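Local coordinates for protein glycoside hydrolase family 43 (Halothermothrix orenii, PDB 4QQS) that hydrolyses glycosidic bonds as a five-bladed beta-propeller enzyme with alpha-L-arabinofuranosidase activity, probably acting in xylan degradation, at residues N288-Y293 with G303-P308. Residues are numbered along the deposited sequence; the frame is centred on the assembly and turned at random.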
loop_
_atom_site.group_PDB
_atom_site.type_symbol
_atom_site.label_atom_id
_atom_site.label_comp_id
_atom_site.label_asym_id
_atom_site.label_seq_id
_atom_site.Cartn_x
_atom_site.Cartn_y
_atom_site.Cartn_z
ATOM N N ASN A 288 9.351 -0.298 8.286
ATOM C CA ASN A 288 10.299 -1.410 8.292
ATOM C C ASN A 288 10.583 -1.841 6.873
ATOM O O ASN A 288 9.749 -1.655 5.981
ATOM C CB ASN A 288 9.729 -2.620 9.022
ATOM C CG ASN A 288 9.258 -2.292 10.408
ATOM O OD1 ASN A 288 10.021 -2.335 11.369
ATOM N ND2 ASN A 288 8.013 -1.887 10.515
ATOM N N ILE A 289 11.746 -2.454 6.668
ATOM C CA ILE A 289 12.072 -3.092 5.399
ATOM C C ILE A 289 12.582 -4.501 5.645
ATOM O O ILE A 289 13.151 -4.798 6.703
ATOM C CB ILE A 289 13.114 -2.289 4.576
ATOM C CG1 ILE A 289 14.498 -2.311 5.236
ATOM C CG2 ILE A 289 12.611 -0.858 4.340
ATOM C CD1 ILE A 289 15.544 -1.579 4.437
ATOM N N ASP A 290 12.399 -5.385 4.671
ATOM C CA ASP A 290 13.047 -6.689 4.724
ATOM C C ASP A 290 13.122 -7.276 3.321
ATOM O O ASP A 290 12.414 -6.853 2.408
ATOM C CB ASP A 290 12.329 -7.654 5.698
ATOM C CG ASP A 290 12.836 -7.564 7.139
ATOM O OD1 ASP A 290 14.072 -7.565 7.354
ATOM O OD2 ASP A 290 11.981 -7.549 8.067
ATOM N N ARG A 291 14.002 -8.256 3.152
ATOM C CA ARG A 291 14.239 -8.857 1.851
ATOM C C ARG A 291 13.070 -9.722 1.403
ATOM O O ARG A 291 12.538 -10.503 2.181
ATOM C CB ARG A 291 15.537 -9.665 1.879
ATOM C CG ARG A 291 16.753 -8.757 1.902
ATOM C CD ARG A 291 18.092 -9.523 1.983
ATOM N NE ARG A 291 19.173 -8.599 1.628
ATOM C CZ ARG A 291 19.771 -7.744 2.453
ATOM N NH1 ARG A 291 19.529 -7.753 3.756
ATOM N NH2 ARG A 291 20.648 -6.885 1.961
ATOM N N LEU A 292 12.718 -9.554 0.131
ATOM C CA LEU A 292 11.617 -10.240 -0.529
ATOM C C LEU A 292 12.209 -10.998 -1.713
ATOM O O LEU A 292 13.026 -10.444 -2.445
ATOM C CB LEU A 292 10.634 -9.189 -1.044
ATOM C CG LEU A 292 9.366 -9.689 -1.710
ATOM C CD1 LEU A 292 8.439 -10.292 -0.668
ATOM C CD2 LEU A 292 8.669 -8.558 -2.424
ATOM N N TYR A 293 11.820 -12.252 -1.911
ATOM C CA TYR A 293 12.400 -13.053 -2.990
ATOM C C TYR A 293 11.459 -14.182 -3.372
ATOM O O TYR A 293 10.556 -14.529 -2.626
ATOM C CB TYR A 293 13.770 -13.612 -2.573
ATOM C CG TYR A 293 13.718 -14.563 -1.393
ATOM C CD1 TYR A 293 13.622 -14.087 -0.096
ATOM C CD2 TYR A 293 13.785 -15.944 -1.576
ATOM C CE1 TYR A 293 13.584 -14.946 0.991
ATOM C CE2 TYR A 293 13.769 -16.812 -0.494
ATOM C CZ TYR A 293 13.662 -16.311 0.792
ATOM O OH TYR A 293 13.621 -17.159 1.880
ATOM N N GLY A 303 12.004 -12.379 7.157
ATOM C CA GLY A 303 11.572 -11.476 8.202
ATOM C C GLY A 303 10.284 -11.938 8.848
ATOM O O GLY A 303 9.775 -13.021 8.554
ATOM N N PRO A 304 9.726 -11.104 9.715
ATOM C CA PRO A 304 10.186 -9.742 10.003
ATOM C C PRO A 304 11.392 -9.733 10.931
ATOM O O PRO A 304 11.468 -10.547 11.858
ATOM C CB PRO A 304 8.974 -9.127 10.688
ATOM C CG PRO A 304 8.354 -10.286 11.414
ATOM C CD PRO A 304 8.527 -11.458 10.493
ATOM N N THR A 305 12.330 -8.822 10.691
ATOM C CA THR A 305 13.538 -8.747 11.502
ATOM C C THR A 305 13.550 -7.516 12.391
ATOM O O THR A 305 12.959 -6.483 12.079
ATOM C CB THR A 305 14.817 -8.709 10.649
ATOM O OG1 THR A 305 14.874 -7.483 9.914
ATOM C CG2 THR A 305 14.902 -9.890 9.721
ATOM N N ARG A 306 14.261 -7.652 13.510
ATOM C CA ARG A 306 14.552 -6.542 14.414
ATOM C C ARG A 306 15.957 -6.671 14.972
ATOM O O ARG A 306 16.193 -6.375 16.134
ATOM C CB ARG A 306 13.573 -6.531 15.580
ATOM C CG ARG A 306 12.226 -6.041 15.210
ATOM C CD ARG A 306 12.249 -4.565 15.035
ATOM N NE ARG A 306 11.302 -3.926 15.939
ATOM C CZ ARG A 306 10.084 -3.519 15.595
ATOM N NH1 ARG A 306 9.631 -3.674 14.348
ATOM N NH2 ARG A 306 9.313 -2.939 16.500
ATOM N N SER A 307 16.873 -7.141 14.143
ATOM C CA SER A 307 18.277 -7.266 14.497
ATOM C C SER A 307 19.066 -6.808 13.283
ATOM O O SER A 307 18.510 -6.707 12.200
ATOM C CB SER A 307 18.613 -8.714 14.827
ATOM O OG SER A 307 18.308 -9.568 13.740
ATOM N N PRO A 308 20.360 -6.526 13.451
ATOM C CA PRO A 308 21.133 -5.997 12.322
ATOM C C PRO A 308 21.158 -6.919 11.097
ATOM O O PRO A 308 21.472 -8.109 11.221
ATOM C CB PRO A 308 22.536 -5.843 12.911
ATOM C CG PRO A 308 22.299 -5.646 14.363
ATOM C CD PRO A 308 21.144 -6.528 14.697
#
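With chi1 at 67°, Thr305 OG1 lies between its backbone N and carbonyl carbon, on the side where the main-chain N-H also reaches Asp290. Asp290 reaches out from strand 285-295 toward the loop. Thr305 OG1 donates to Asp290 OD1 at 2.7 Å, on the syn lone pair. Thr305 N donates to Asp290 OD2 at 2.9 Å, also from the syn side but 26° out of the carboxylate plane. Thr305 bonds to both oxygens, and with the hydroxyls of Tyr5 on OD1 and Tyr272 on OD2 it restrains the rotation of the carboxylate. Thr305 CG2 lies 3.4 Å from Asp290 OD1, and Pro304 CA, just after a cis peptide bond, lies 3.4 Å from Asp290 OD2. Further along, the bent chain of Arg306 brings NH1 to 3.3 Å from Asn288 OD1. The amide plane of Asn288 and the guanidinium plane of Arg306 are 9° apart, but the angle is too poor for a hydrogen bond. Asn288 ND2 bonds to Thr274 OG1 and Tyr272 O, and Arg306 NH1 bonds weakly to that same Thr274 hydroxyl. The contact ties the loop after strand 298-302 to the neighbouring strand of the same propeller blade. Four hydrogen bonds on a buried carboxylate would probably favour its ionised form.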